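Local structure of poly-beta-1,6-N-acetyl-D-glucosamine N-deacetylase (Aggregatibacter actinomycetemcomitans, 4U10) at residues D2-V6 / I236-I240; Y9-D15 / P26-A31; M80-Y85 / Q129-M133; T227-G233 / G241-R247. The protein probably removes N-acetyl groups from poly-beta-1,6-N-acetyl-D-glucosamine as a metal-dependent hydrolase of carbon-nitrogen bonds, this chain being its polysaccharide deacetylase domain with zinc bound. All coordinates share one frame; numbering follows the deposited sequence.

In the fold
Three of the four contacts are beta pairings, and contact 3 joins two helices. Contacts 1 and 2 belong to the mixed sheet built on strand 3-13, which takes an antiparallel partner at its start and a parallel one at its end; contact 4 belongs to a separate three-stranded parallel sheet. All four are partly buried, contact 4 closest to the chain centre (about 11 Å between centres) and contact 1 farthest (about 17 Å). Contact 4 touches contact 1 through Asn-238 and Gly-246. Metal chemistry enters at contact 2 through His-10 and, one shell out, at contact 4 through Arg-247. Contact 1 has a charged flank, whereas contact 3 sets selenomethionine and tyrosine rings behind a polar rim and packs against contact 2.

Contact 1. Residues D2-V6 / I236-I240; sequences DRYGV and IINKI
Arg-3 faces Lys-239 as an antiparallel non-hydrogen-bonded pair, their CA atoms 4.5 Å apart, and Tyr-4 faces Asn-238 as the neighbouring hydrogen-bonded pair. Tyr-4 N donates to Asn-238 O at 3.0 Å, while the return bond from Asn-238 N to Tyr-4 O is longer, at 3.3 Å. Ile-240 N closes one end of the ladder on Asp-2 O (2.8 Å). Towards the other end a water takes over the link, accepting from Val-6 N and donating to Ile-236 O.

Tyr-4 O is gripped twice by one residue, because Asn-238 ND2 also donates to it at 3.2 Å through a bent bond. Asn-238 CG stands beside its own backbone N (chi1 -57°), which brings the amide back to that carbonyl; OD1 accepts from Gly-246 N, so both amide ends are fixed. Asn-238 CB lies over one face of the Tyr-4 ring, 3.7 Å from the centroid. Ile-240 CD1 approaches Tyr-4 CD1 obliquely, at 3.8 Å, and Trp-51 and Ile-54 of helix 51-58 also pack on Tyr-4.

On the opposite face of the sheet, Arg-3 and Lys-239 run side by side. Their like-charged NE and NZ atoms are 3.2 Å apart, with NZ above a face of the guanidinium. Asp-2 lies alongside Lys-239 and makes a long salt bridge to Arg-3, which probably offsets part of this repulsion. Strand 238-239 thus supplies an antiparallel partner to the first strand of an otherwise parallel sheet, within the distorted beta/alpha barrel characteristic of NodB-type polysaccharide deacetylases.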
loop_
_atom_site.group_PDB
_atom_site.type_symbol
_atom_site.label_atom_id
_atom_site.label_comp_id
_atom_site.label_asym_id
_atom_site.label_seq_id
_atom_site.Cartn_x
_atom_site.Cartn_y
_atom_site.Cartn_z
ATOM N N ASP A 2 12.886 -18.553 -6.785
ATOM C CA ASP A 2 11.436 -18.529 -6.611
ATOM C C ASP A 2 10.973 -17.577 -5.448
ATOM O O ASP A 2 9.804 -17.564 -5.085
ATOM C CB ASP A 2 10.924 -19.962 -6.376
ATOM C CG ASP A 2 11.579 -20.623 -5.170
ATOM O OD1 ASP A 2 12.653 -20.131 -4.769
ATOM O OD2 ASP A 2 11.037 -21.613 -4.621
ATOM N N ARG A 3 11.880 -16.801 -4.876
ATOM C CA ARG A 3 11.589 -16.020 -3.679
ATOM C C ARG A 3 11.661 -14.550 -4.061
ATOM O O ARG A 3 12.416 -14.172 -4.968
ATOM C CB ARG A 3 12.631 -16.247 -2.590
ATOM C CG ARG A 3 13.190 -17.640 -2.496
ATOM C CD ARG A 3 12.207 -18.623 -1.890
ATOM N NE ARG A 3 12.875 -19.526 -0.966
ATOM C CZ ARG A 3 13.414 -19.131 0.184
ATOM N NH1 ARG A 3 13.373 -17.857 0.542
ATOM N NH2 ARG A 3 14.002 -20.008 0.980
ATOM N N TYR A 4 10.930 -13.721 -3.327
ATOM C CA TYR A 4 11.092 -12.269 -3.393
ATOM C C TYR A 4 10.732 -11.616 -2.044
ATOM O O TYR A 4 9.912 -12.177 -1.254
ATOM C CB TYR A 4 10.274 -11.692 -4.561
ATOM C CG TYR A 4 8.776 -11.780 -4.381
ATOM C CD1 TYR A 4 8.071 -12.937 -4.760
ATOM C CD2 TYR A 4 8.083 -10.747 -3.774
ATOM C CE1 TYR A 4 6.703 -13.027 -4.574
ATOM C CE2 TYR A 4 6.714 -10.803 -3.620
ATOM C CZ TYR A 4 6.031 -11.947 -4.002
ATOM O OH TYR A 4 4.706 -12.019 -3.848
ATOM N N GLY A 5 11.378 -10.465 -1.796
ATOM C CA GLY A 5 11.114 -9.638 -0.647
ATOM C C GLY A 5 10.316 -8.405 -1.074
ATOM O O GLY A 5 10.332 -8.027 -2.217
ATOM N N VAL A 6 9.652 -7.767 -0.129
ATOM C CA VAL A 6 8.854 -6.593 -0.406
ATOM C C VAL A 6 9.138 -5.502 0.606
ATOM O O VAL A 6 9.102 -5.770 1.792
ATOM C CB VAL A 6 7.331 -6.899 -0.447
ATOM C CG1 VAL A 6 6.582 -5.637 -0.881
ATOM C CG2 VAL A 6 7.000 -8.036 -1.423
ATOM N N ILE A 236 7.953 -13.142 6.002
ATOM C CA ILE A 236 9.153 -12.442 5.517
ATOM C C ILE A 236 9.497 -12.854 4.096
ATOM O O ILE A 236 9.717 -11.990 3.232
ATOM C CB ILE A 236 10.389 -12.640 6.431
ATOM C CG1 ILE A 236 10.127 -12.146 7.877
ATOM C CG2 ILE A 236 11.633 -11.995 5.825
ATOM C CD1 ILE A 236 9.830 -10.670 8.093
ATOM N N ILE A 237 9.526 -14.163 3.854
ATOM C CA ILE A 237 9.811 -14.672 2.528
ATOM C C ILE A 237 8.511 -14.986 1.744
ATOM O O ILE A 237 7.533 -15.555 2.264
ATOM C CB ILE A 237 10.788 -15.879 2.573
ATOM C CG1 ILE A 237 10.033 -17.189 2.689
ATOM C CG2 ILE A 237 11.818 -15.714 3.695
ATOM C CD1 ILE A 237 9.607 -17.736 1.334
ATOM N N ASN A 238 8.504 -14.603 0.475
ATOM C CA ASN A 238 7.366 -14.809 -0.355
ATOM C C ASN A 238 7.847 -15.704 -1.477
ATOM O O ASN A 238 8.955 -15.509 -1.943
ATOM C CB ASN A 238 6.895 -13.447 -0.885
ATOM C CG ASN A 238 6.580 -12.451 0.234
ATOM O OD1 ASN A 238 5.749 -12.729 1.070
ATOM N ND2 ASN A 238 7.220 -11.302 0.229
ATOM N N LYS A 239 7.067 -16.704 -1.879
ATOM C CA LYS A 239 7.436 -17.558 -3.009
ATOM C C LYS A 239 6.551 -17.164 -4.145
ATOM O O LYS A 239 5.449 -16.706 -3.950
ATOM C CB LYS A 239 7.192 -19.039 -2.700
ATOM C CG LYS A 239 8.118 -19.613 -1.651
ATOM C CD LYS A 239 8.268 -21.138 -1.746
ATOM C CE LYS A 239 9.694 -21.562 -1.383
ATOM N NZ LYS A 239 10.158 -20.940 -0.101
ATOM N N ILE A 240 7.036 -17.366 -5.355
ATOM C CA ILE A 240 6.249 -17.180 -6.535
ATOM C C ILE A 240 4.976 -17.973 -6.366
ATOM O O ILE A 240 5.037 -19.157 -6.036
ATOM C CB ILE A 240 6.987 -17.681 -7.811
ATOM C CG1 ILE A 240 8.328 -16.961 -8.009
ATOM C CG2 ILE A 240 6.136 -17.454 -9.023
ATOM C CD1 ILE A 240 8.369 -15.528 -7.571
HETATM O O HOH W 1 9.114 -9.548 2.133
#

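Contact 2. Residues Y9-D15 / P26-A31. With ZN (zinc ion), chain D.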
loop_
_atom_site.group_PDB
_atom_site.type_symbol
_atom_site.label_atom_id
_atom_site.label_comp_id
_atom_site.label_asym_id
_atom_site.label_seq_id
_atom_site.Cartn_x
_atom_site.Cartn_y
_atom_site.Cartn_z
ATOM N N TYR A 9 6.727 1.367 2.002
ATOM C CA TYR A 9 6.989 2.763 2.261
ATOM C C TYR A 9 5.667 3.520 2.332
ATOM O O TYR A 9 4.670 3.007 1.894
ATOM C CB TYR A 9 7.782 3.417 1.119
ATOM C CG TYR A 9 9.247 2.971 1.030
ATOM C CD1 TYR A 9 10.252 3.636 1.728
ATOM C CD2 TYR A 9 9.613 1.919 0.193
ATOM C CE1 TYR A 9 11.581 3.186 1.641
ATOM C CE2 TYR A 9 10.947 1.499 0.067
ATOM C CZ TYR A 9 11.904 2.096 0.774
ATOM O OH TYR A 9 13.220 1.618 0.651
ATOM N N HIS A 10 5.671 4.718 2.914
ATOM C CA HIS A 10 4.491 5.595 2.926
ATOM C C HIS A 10 4.903 6.913 2.291
ATOM O O HIS A 10 5.248 6.941 1.072
ATOM C CB HIS A 10 3.949 5.700 4.362
ATOM C CG HIS A 10 3.389 4.406 4.835
ATOM N ND1 HIS A 10 4.189 3.374 5.272
ATOM C CD2 HIS A 10 2.133 3.927 4.818
ATOM C CE1 HIS A 10 3.451 2.321 5.546
ATOM N NE2 HIS A 10 2.192 2.632 5.291
ATOM N N SER A 11 4.902 7.990 3.056
ATOM C CA SER A 11 5.320 9.249 2.474
ATOM C C SER A 11 6.836 9.395 2.520
ATOM O O SER A 11 7.508 8.867 3.440
ATOM C CB SER A 11 4.650 10.422 3.138
ATOM O OG SER A 11 4.716 11.489 2.296
ATOM N N VAL A 12 7.331 10.153 1.539
ATOM C CA VAL A 12 8.746 10.488 1.323
ATOM C C VAL A 12 8.813 11.989 0.962
ATOM O O VAL A 12 8.145 12.456 0.062
ATOM C CB VAL A 12 9.449 9.643 0.249
ATOM C CG1 VAL A 12 10.940 10.011 0.163
ATOM C CG2 VAL A 12 9.367 8.155 0.557
ATOM N N VAL A 13 9.577 12.750 1.739
ATOM C CA VAL A 13 9.643 14.184 1.613
ATOM C C VAL A 13 11.127 14.575 1.407
ATOM O O VAL A 13 12.051 13.845 1.845
ATOM C CB VAL A 13 9.042 14.901 2.851
ATOM C CG1 VAL A 13 7.571 14.644 2.933
ATOM C CG2 VAL A 13 9.703 14.482 4.141
ATOM N N ASP A 14 11.368 15.720 0.769
ATOM C CA ASP A 14 12.730 16.220 0.607
ATOM C C ASP A 14 13.349 16.613 1.953
ATOM O O ASP A 14 14.527 16.379 2.194
ATOM C CB ASP A 14 12.772 17.386 -0.367
ATOM C CG ASP A 14 12.700 16.913 -1.818
ATOM O OD1 ASP A 14 13.133 15.761 -2.137
ATOM O OD2 ASP A 14 12.185 17.683 -2.633
ATOM N N ASP A 15 12.547 17.187 2.821
ATOM C CA ASP A 15 12.954 17.518 4.238
ATOM C C ASP A 15 13.856 16.454 4.901
ATOM O O ASP A 15 13.474 15.259 5.035
ATOM C CB ASP A 15 11.639 17.719 5.005
ATOM C CG ASP A 15 11.827 18.177 6.431
ATOM O OD1 ASP A 15 12.878 18.725 6.760
ATOM O OD2 ASP A 15 10.891 17.967 7.255
ATOM N N PRO A 26 2.522 8.828 9.966
ATOM C CA PRO A 26 3.464 7.828 10.373
ATOM C C PRO A 26 4.385 7.286 9.239
ATOM O O PRO A 26 3.981 7.220 8.089
ATOM C CB PRO A 26 2.581 6.721 10.970
ATOM C CG PRO A 26 1.305 7.437 11.359
ATOM C CD PRO A 26 1.132 8.474 10.312
ATOM N N GLN A 27 5.600 6.894 9.623
ATOM C CA GLN A 27 6.609 6.311 8.713
ATOM C C GLN A 27 7.055 7.216 7.575
ATOM O O GLN A 27 7.552 6.728 6.538
ATOM C CB GLN A 27 6.100 4.967 8.179
ATOM C CG GLN A 27 6.329 3.846 9.194
ATOM C CD GLN A 27 5.417 3.925 10.411
ATOM O OE1 GLN A 27 4.201 3.805 10.283
ATOM N NE2 GLN A 27 6.020 4.074 11.614
ATOM N N THR A 28 6.855 8.530 7.711
ATOM C CA THR A 28 7.368 9.432 6.709
ATOM C C THR A 28 8.908 9.453 6.788
ATOM O O THR A 28 9.472 9.570 7.867
ATOM C CB THR A 28 6.806 10.857 6.850
ATOM O OG1 THR A 28 5.373 10.843 6.743
ATOM C CG2 THR A 28 7.382 11.820 5.820
ATOM N N ILE A 29 9.592 9.291 5.647
ATOM C CA ILE A 29 11.057 9.341 5.617
ATOM C C ILE A 29 11.537 10.406 4.612
ATOM O O ILE A 29 10.719 10.999 3.928
ATOM C CB ILE A 29 11.661 7.993 5.274
ATOM C CG1 ILE A 29 11.352 7.601 3.831
ATOM C CG2 ILE A 29 11.166 6.941 6.226
ATOM C CD1 ILE A 29 12.169 6.405 3.409
ATOM N N SER A 30 12.855 10.645 4.576
ATOM C CA SER A 30 13.458 11.636 3.710
ATOM C C SER A 30 13.777 10.954 2.404
ATOM O O SER A 30 13.995 9.729 2.337
ATOM C CB SER A 30 14.769 12.241 4.307
ATOM O OG SER A 30 15.747 11.212 4.437
ATOM N N ALA A 31 13.776 11.759 1.370
ATOM C CA ALA A 31 14.157 11.315 0.055
ATOM C C ALA A 31 15.614 10.814 0.111
ATOM O O ALA A 31 15.950 9.847 -0.547
ATOM C CB ALA A 31 13.977 12.449 -0.915
HETATM ZN ZN ZN D . 0.636 1.176 4.977
HETATM O O HOH W 2 7.891 6.031 3.912
HETATM O O HOH W 3 4.058 8.612 5.746
HETATM O O HOH W 4 -1.178 1.829 5.512
#
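Backbone hydrogen bonds join the segments in parallel register, Val-12 beside Ile-29 and Val-13 beside Ser-30. Ile-29 N donates to Ser-11 O at 3.1 Å, Val-13 N to Ile-29 O at 3.0 Å, and Ala-31 N to Val-13 O at 2.7 Å. Two waters continue the pairing where the chains part: one accepts from His-10 N and donates to Ser-11 O and Gln-27 O, the other accepts from Ser-11 N and donates to Pro-26 O and Thr-28 OG1, which also bonds to Phe-25 O.

The pairing sets strand 29-30 alongside the end of strand 3-13 at the mouth of the deacetylase barrel, where metal ligands characteristically gather. His-10 NE2 binds zinc at 2.1 Å, with Asp-74 and a water as further ligands. Gln-27 lies alongside His-10, its CB 3.8 Å from ND1. Ser-30 N-caps helix 31-42, its OG accepting from Leu-33 N.

Apolar contacts fill the face carrying Val-12 and Ile-29. Ile-29 CG1, placed between backbone N and carbonyl carbon (chi1 68°), runs beside Val-12 CG2, and its CD1 reaches the edge of the Tyr-9 ring, 3.7 Å from CE1. Val-12 CG1 rests against Ala-31 CA. Across the sheet, the methyl groups of Val-13 meet Thr-28 CG2.

Contact 3. Residues M80-Y85 / Q129-M133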
loop_
_atom_site.group_PDB
_atom_site.type_symbol
_atom_site.label_atom_id
_atom_site.label_comp_id
_atom_site.label_asym_id
_atom_site.label_seq_id
_atom_site.Cartn_x
_atom_site.Cartn_y
_atom_site.Cartn_z
HETATM N N MSE A 80 4.034 10.743 -3.627
HETATM C CA MSE A 80 4.209 9.683 -4.631
HETATM C C MSE A 80 4.537 10.276 -5.961
HETATM O O MSE A 80 5.486 9.863 -6.664
HETATM C CB MSE A 80 3.017 8.727 -4.667
HETATM C CG MSE A 80 3.226 7.631 -5.712
HETATM SE SE MSE A 80 4.516 6.324 -5.049
HETATM C CE MSE A 80 5.045 5.621 -6.801
ATOM N N TYR A 81 3.753 11.250 -6.374
ATOM C CA TYR A 81 4.016 11.860 -7.659
ATOM C C TYR A 81 5.139 12.873 -7.642
ATOM O O TYR A 81 5.899 12.946 -8.622
ATOM C CB TYR A 81 2.755 12.541 -8.149
ATOM C CG TYR A 81 2.829 13.147 -9.544
ATOM C CD1 TYR A 81 2.633 12.362 -10.678
ATOM C CD2 TYR A 81 2.991 14.512 -9.719
ATOM C CE1 TYR A 81 2.674 12.918 -11.948
ATOM C CE2 TYR A 81 3.016 15.073 -10.995
ATOM C CZ TYR A 81 2.871 14.277 -12.096
ATOM O OH TYR A 81 2.862 14.827 -13.360
ATOM N N ASN A 82 5.213 13.681 -6.571
ATOM C CA ASN A 82 6.122 14.828 -6.486
ATOM C C ASN A 82 7.568 14.536 -6.070
ATOM O O ASN A 82 8.452 15.333 -6.366
ATOM C CB ASN A 82 5.619 15.887 -5.485
ATOM C CG ASN A 82 4.323 16.506 -5.910
ATOM O OD1 ASN A 82 4.039 16.613 -7.106
ATOM N ND2 ASN A 82 3.470 16.855 -4.933
ATOM N N VAL A 83 7.788 13.458 -5.330
ATOM C CA VAL A 83 9.063 13.188 -4.740
ATOM C C VAL A 83 9.494 11.809 -5.192
ATOM O O VAL A 83 10.546 11.676 -5.782
ATOM C CB VAL A 83 9.004 13.252 -3.207
ATOM C CG1 VAL A 83 10.332 12.795 -2.579
ATOM C CG2 VAL A 83 8.621 14.656 -2.735
ATOM N N ILE A 84 8.643 10.811 -5.034
ATOM C CA ILE A 84 9.058 9.436 -5.268
ATOM C C ILE A 84 9.224 9.120 -6.754
ATOM O O ILE A 84 10.222 8.540 -7.171
ATOM C CB ILE A 84 8.069 8.479 -4.597
ATOM C CG1 ILE A 84 8.163 8.645 -3.082
ATOM C CG2 ILE A 84 8.389 7.037 -4.953
ATOM C CD1 ILE A 84 6.889 8.331 -2.362
ATOM N N TYR A 85 8.236 9.474 -7.549
ATOM C CA TYR A 85 8.139 9.022 -8.913
ATOM C C TYR A 85 9.340 9.456 -9.747
ATOM O O TYR A 85 9.950 8.623 -10.392
ATOM C CB TYR A 85 6.754 9.446 -9.468
ATOM C CG TYR A 85 6.512 9.187 -10.921
ATOM C CD1 TYR A 85 6.628 7.926 -11.436
ATOM C CD2 TYR A 85 6.118 10.234 -11.792
ATOM C CE1 TYR A 85 6.405 7.692 -12.800
ATOM C CE2 TYR A 85 5.884 10.009 -13.140
ATOM C CZ TYR A 85 6.021 8.751 -13.628
ATOM O OH TYR A 85 5.802 8.521 -14.941
ATOM N N GLN A 129 -2.522 12.238 -12.228
ATOM C CA GLN A 129 -1.182 11.828 -11.779
ATOM C C GLN A 129 -0.987 10.333 -11.709
ATOM O O GLN A 129 0.082 9.816 -12.039
ATOM C CB GLN A 129 -0.945 12.490 -10.447
ATOM C CG GLN A 129 -0.677 13.944 -10.542
ATOM C CD GLN A 129 -0.723 14.663 -9.201
ATOM O OE1 GLN A 129 -1.258 14.175 -8.241
ATOM N NE2 GLN A 129 -0.107 15.818 -9.138
ATOM N N VAL A 130 -2.032 9.605 -11.307
ATOM C CA VAL A 130 -1.977 8.157 -11.205
ATOM C C VAL A 130 -1.904 7.524 -12.585
ATOM O O VAL A 130 -1.105 6.544 -12.788
ATOM C CB VAL A 130 -3.211 7.601 -10.497
ATOM C CG1 VAL A 130 -3.181 6.072 -10.450
ATOM C CG2 VAL A 130 -3.362 8.204 -9.109
ATOM N N ARG A 131 -2.754 8.025 -13.512
ATOM C CA ARG A 131 -2.671 7.585 -14.936
ATOM C C ARG A 131 -1.282 7.757 -15.563
ATOM O O ARG A 131 -0.791 6.840 -16.193
ATOM C CB ARG A 131 -3.738 8.282 -15.814
ATOM C CG ARG A 131 -5.097 7.577 -15.821
ATOM C CD ARG A 131 -6.021 8.249 -16.850
ATOM N NE ARG A 131 -6.321 9.624 -16.449
ATOM C CZ ARG A 131 -7.283 9.951 -15.613
ATOM N NH1 ARG A 131 -8.061 8.986 -15.084
ATOM N NH2 ARG A 131 -7.491 11.230 -15.264
ATOM N N GLU A 132 -0.659 8.909 -15.379
ATOM C CA GLU A 132 0.697 9.139 -15.892
ATOM C C GLU A 132 1.714 8.115 -15.334
ATOM O O GLU A 132 2.544 7.549 -16.073
ATOM C CB GLU A 132 1.144 10.574 -15.578
ATOM C CG GLU A 132 2.468 10.949 -16.195
ATOM C CD GLU A 132 3.006 12.294 -15.723
ATOM O OE1 GLU A 132 2.223 13.220 -15.380
ATOM O OE2 GLU A 132 4.255 12.459 -15.703
HETATM N N MSE A 133 1.641 7.871 -14.042
HETATM C CA MSE A 133 2.549 6.924 -13.385
HETATM C C MSE A 133 2.343 5.538 -13.875
HETATM O O MSE A 133 3.294 4.825 -14.077
HETATM C CB MSE A 133 2.382 6.937 -11.834
HETATM C CG MSE A 133 3.063 8.185 -11.320
HETATM SE SE MSE A 133 3.121 8.436 -9.391
HETATM C CE MSE A 133 1.211 8.597 -9.017
HETATM O O HOH W 5 5.983 10.696 -16.225
#
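Met-80, a selenomethionine, brings its CG to 3.8 Å from the selenium of selenomethionine Met-133. The two helical segments run in roughly the same direction, 33° apart, their axes 10.9 Å from each other at closest approach. A wider pi-type turn spans 80-84, with Tyr-85 N bonded to Met-80 O. Phe-97 of strand 95-99 touches both selenomethionines.

Tyr-81 CG points anti to the backbone N (chi1 -176°), carrying the ring across to Gln-129 and Glu-132, and one face receives Gln-129 CG over its centre, 3.5 Å from the centroid. The Gln-129 amide inclines only modestly to the ring, with NE2 3.4 Å from CD2, while OE1 accepts from Thr-126 N and so holds the amide in place. The Tyr-81 hydroxyl donates to Glu-132 OE1 at 2.7 Å, on the syn side and 32° out of the carboxylate plane. Met-133 SE lies at the edge of the same ring, a Met-aromatic contact.

The Tyr-85 ring turns one face to Met-133, whose CG stands over its centre, 3.4 Å from the centroid; the selenium lies obliquely, 4.3 Å from the Tyr-85 ring centroid. Glu-132 OE2 lies at the ring edge, and a water bonds both OE2 and Tyr-85 OH.

The chemistry is graded: apolar selenium and methylene groups pack next to the sheet, and two tyrosines reach one carboxylate, one directly and one through water; its charge probably polarises the Tyr-81 hydroxyl.

Contact 4. Residues T227-G233 / G241-R247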
loop_
_atom_site.group_PDB
_atom_site.type_symbol
_atom_site.label_atom_id
_atom_site.label_comp_id
_atom_site.label_asym_id
_atom_site.label_seq_id
_atom_site.Cartn_x
_atom_site.Cartn_y
_atom_site.Cartn_z
ATOM N N THR A 227 -6.710 -11.559 -4.850
ATOM C CA THR A 227 -6.310 -12.760 -4.136
ATOM C C THR A 227 -4.901 -12.584 -3.570
ATOM O O THR A 227 -4.582 -13.140 -2.544
ATOM C CB THR A 227 -6.386 -14.002 -5.086
ATOM O OG1 THR A 227 -7.750 -14.270 -5.343
ATOM C CG2 THR A 227 -5.814 -15.210 -4.454
ATOM N N HIS A 228 -4.073 -11.786 -4.248
ATOM C CA HIS A 228 -2.816 -11.313 -3.670
ATOM C C HIS A 228 -3.051 -10.150 -2.710
ATOM O O HIS A 228 -3.645 -9.137 -3.056
ATOM C CB HIS A 228 -1.829 -10.936 -4.767
ATOM C CG HIS A 228 -1.476 -12.091 -5.638
ATOM N ND1 HIS A 228 -0.563 -13.057 -5.262
ATOM C CD2 HIS A 228 -1.929 -12.453 -6.850
ATOM C CE1 HIS A 228 -0.507 -13.979 -6.206
ATOM N NE2 HIS A 228 -1.317 -13.622 -7.184
ATOM N N HIS A 229 -2.566 -10.301 -1.503
ATOM C CA HIS A 229 -2.701 -9.260 -0.500
ATOM C C HIS A 229 -1.380 -8.961 0.188
ATOM O O HIS A 229 -0.605 -9.860 0.552
ATOM C CB HIS A 229 -3.882 -9.596 0.450
ATOM C CG HIS A 229 -3.737 -10.875 1.200
ATOM N ND1 HIS A 229 -3.195 -10.941 2.462
ATOM C CD2 HIS A 229 -4.104 -12.138 0.883
ATOM C CE1 HIS A 229 -3.230 -12.186 2.897
ATOM N NE2 HIS A 229 -3.744 -12.935 1.941
ATOM N N PHE A 230 -1.118 -7.684 0.416
ATOM C CA PHE A 230 0.123 -7.233 1.043
ATOM C C PHE A 230 -0.122 -6.910 2.530
ATOM O O PHE A 230 -0.826 -5.944 2.855
ATOM C CB PHE A 230 0.620 -5.954 0.357
ATOM C CG PHE A 230 1.310 -6.142 -1.006
ATOM C CD1 PHE A 230 1.233 -7.299 -1.753
ATOM C CD2 PHE A 230 2.004 -5.043 -1.568
ATOM C CE1 PHE A 230 1.867 -7.362 -3.035
ATOM C CE2 PHE A 230 2.638 -5.135 -2.772
ATOM C CZ PHE A 230 2.565 -6.286 -3.485
ATOM N N ALA A 231 0.551 -7.653 3.415
ATOM C CA ALA A 231 0.568 -7.373 4.870
ATOM C C ALA A 231 1.894 -6.678 5.283
ATOM O O ALA A 231 2.539 -6.030 4.463
ATOM C CB ALA A 231 0.302 -8.686 5.638
ATOM N N LEU A 232 2.297 -6.722 6.549
ATOM C CA LEU A 232 3.601 -6.223 6.911
ATOM C C LEU A 232 4.465 -7.435 7.293
ATOM O O LEU A 232 4.427 -8.473 6.595
ATOM C CB LEU A 232 3.494 -5.149 7.996
ATOM C CG LEU A 232 2.876 -3.831 7.518
ATOM C CD1 LEU A 232 2.726 -2.824 8.660
ATOM C CD2 LEU A 232 3.797 -3.274 6.459
ATOM N N GLY A 233 5.206 -7.308 8.395
ATOM C CA GLY A 233 6.299 -8.225 8.755
ATOM C C GLY A 233 5.896 -9.530 9.434
ATOM O O GLY A 233 6.744 -10.236 9.956
ATOM N N GLY A 241 3.845 -17.320 -6.577
ATOM C CA GLY A 241 2.540 -17.919 -6.436
ATOM C C GLY A 241 1.819 -17.624 -5.134
ATOM O O GLY A 241 0.608 -17.822 -5.082
ATOM N N ASP A 242 2.536 -17.202 -4.084
ATOM C CA ASP A 242 1.916 -16.897 -2.769
ATOM C C ASP A 242 0.840 -15.836 -2.916
ATOM O O ASP A 242 1.019 -14.880 -3.670
ATOM C CB ASP A 242 2.954 -16.418 -1.761
ATOM C CG ASP A 242 3.825 -17.559 -1.238
ATOM O OD1 ASP A 242 3.558 -18.726 -1.604
ATOM O OD2 ASP A 242 4.761 -17.283 -0.483
ATOM N N ARG A 243 -0.280 -16.053 -2.237
ATOM C CA ARG A 243 -1.358 -15.090 -2.103
ATOM C C ARG A 243 -1.044 -14.062 -1.010
ATOM O O ARG A 243 -1.211 -12.852 -1.203
ATOM C CB ARG A 243 -2.645 -15.826 -1.741
ATOM C CG ARG A 243 -3.139 -16.789 -2.819
ATOM C CD ARG A 243 -4.077 -17.855 -2.187
ATOM N NE ARG A 243 -5.055 -18.445 -3.117
ATOM C CZ ARG A 243 -4.769 -19.188 -4.193
ATOM N NH1 ARG A 243 -3.505 -19.478 -4.554
ATOM N NH2 ARG A 243 -5.778 -19.642 -4.931
ATOM N N TYR A 244 -0.558 -14.561 0.124
ATOM C CA TYR A 244 -0.213 -13.743 1.325
ATOM C C TYR A 244 1.206 -13.218 1.182
ATOM O O TYR A 244 2.158 -14.001 1.233
ATOM C CB TYR A 244 -0.329 -14.641 2.572
ATOM C CG TYR A 244 0.076 -14.103 3.940
ATOM C CD1 TYR A 244 0.323 -12.741 4.188
ATOM C CD2 TYR A 244 0.166 -14.972 5.004
ATOM C CE1 TYR A 244 0.688 -12.312 5.457
ATOM C CE2 TYR A 244 0.503 -14.554 6.272
ATOM C CZ TYR A 244 0.762 -13.232 6.502
ATOM O OH TYR A 244 1.085 -12.883 7.800
ATOM N N VAL A 245 1.357 -11.915 1.004
ATOM C CA VAL A 245 2.672 -11.347 0.729
ATOM C C VAL A 245 3.084 -10.517 1.930
ATOM O O VAL A 245 2.339 -9.667 2.337
ATOM C CB VAL A 245 2.579 -10.435 -0.475
ATOM C CG1 VAL A 245 3.924 -9.727 -0.667
ATOM C CG2 VAL A 245 2.171 -11.225 -1.701
ATOM N N GLY A 246 4.208 -10.811 2.557
ATOM C CA GLY A 246 4.745 -9.984 3.638
ATOM C C GLY A 246 5.675 -8.896 3.183
ATOM O O GLY A 246 6.301 -8.963 2.111
ATOM N N ARG A 247 5.783 -7.867 4.005
ATOM C CA ARG A 247 6.552 -6.714 3.675
ATOM C C ARG A 247 7.325 -6.227 4.888
ATOM O O ARG A 247 6.893 -6.398 6.055
ATOM C CB ARG A 247 5.610 -5.597 3.153
ATOM C CG ARG A 247 4.699 -5.958 1.962
ATOM C CD ARG A 247 4.061 -4.682 1.401
ATOM N NE ARG A 247 3.143 -4.078 2.402
ATOM C CZ ARG A 247 2.600 -2.865 2.316
ATOM N NH1 ARG A 247 2.874 -2.066 1.295
ATOM N NH2 ARG A 247 1.803 -2.405 3.281
HETATM O O HOH W 6 -0.357 -3.965 4.691
#
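His-229 lays its ring over the backbone of Tyr-244, whose CA is 3.9 Å from the ring centroid. A chi1 of 61° turns the imidazole of His-229 towards strand 244-245. The Tyr-244 ring is nearly parallel to it, at 11°, but slid so far aside that the two barely overlap, and the Tyr-244 edge at CE1 meets Ala-231 CB at 3.7 Å.

On the other side of the sheet, Phe-230 and Val-245 run side by side, CD1 to CB 3.6 Å. Parallel backbone bonds tie these strands, among them His-229 N to Arg-243 O. His-228 ND1 adds a weak bond to Asp-242 O, which lies in the imidazole plane.

Arg-247 is bent at chi3 (-65°), turning NE onto Ala-231 O at 2.9 Å, within the guanidinium plane. Phe-230 CB covers one face of that guanidinium, and NH2 makes a weak bond to a water that donates to Phe-230 O. Arg-247 NH1 forms a salt bridge to Asp-74 and bonds to Ser-72 OG. Ala-231 O, just beyond the central strand 228-230 of a three-stranded parallel sheet, helps hold Arg-247, which follows the outer strand 244-245, behind the zinc ligand Asp-74, at the metal site of the deacetylase domain.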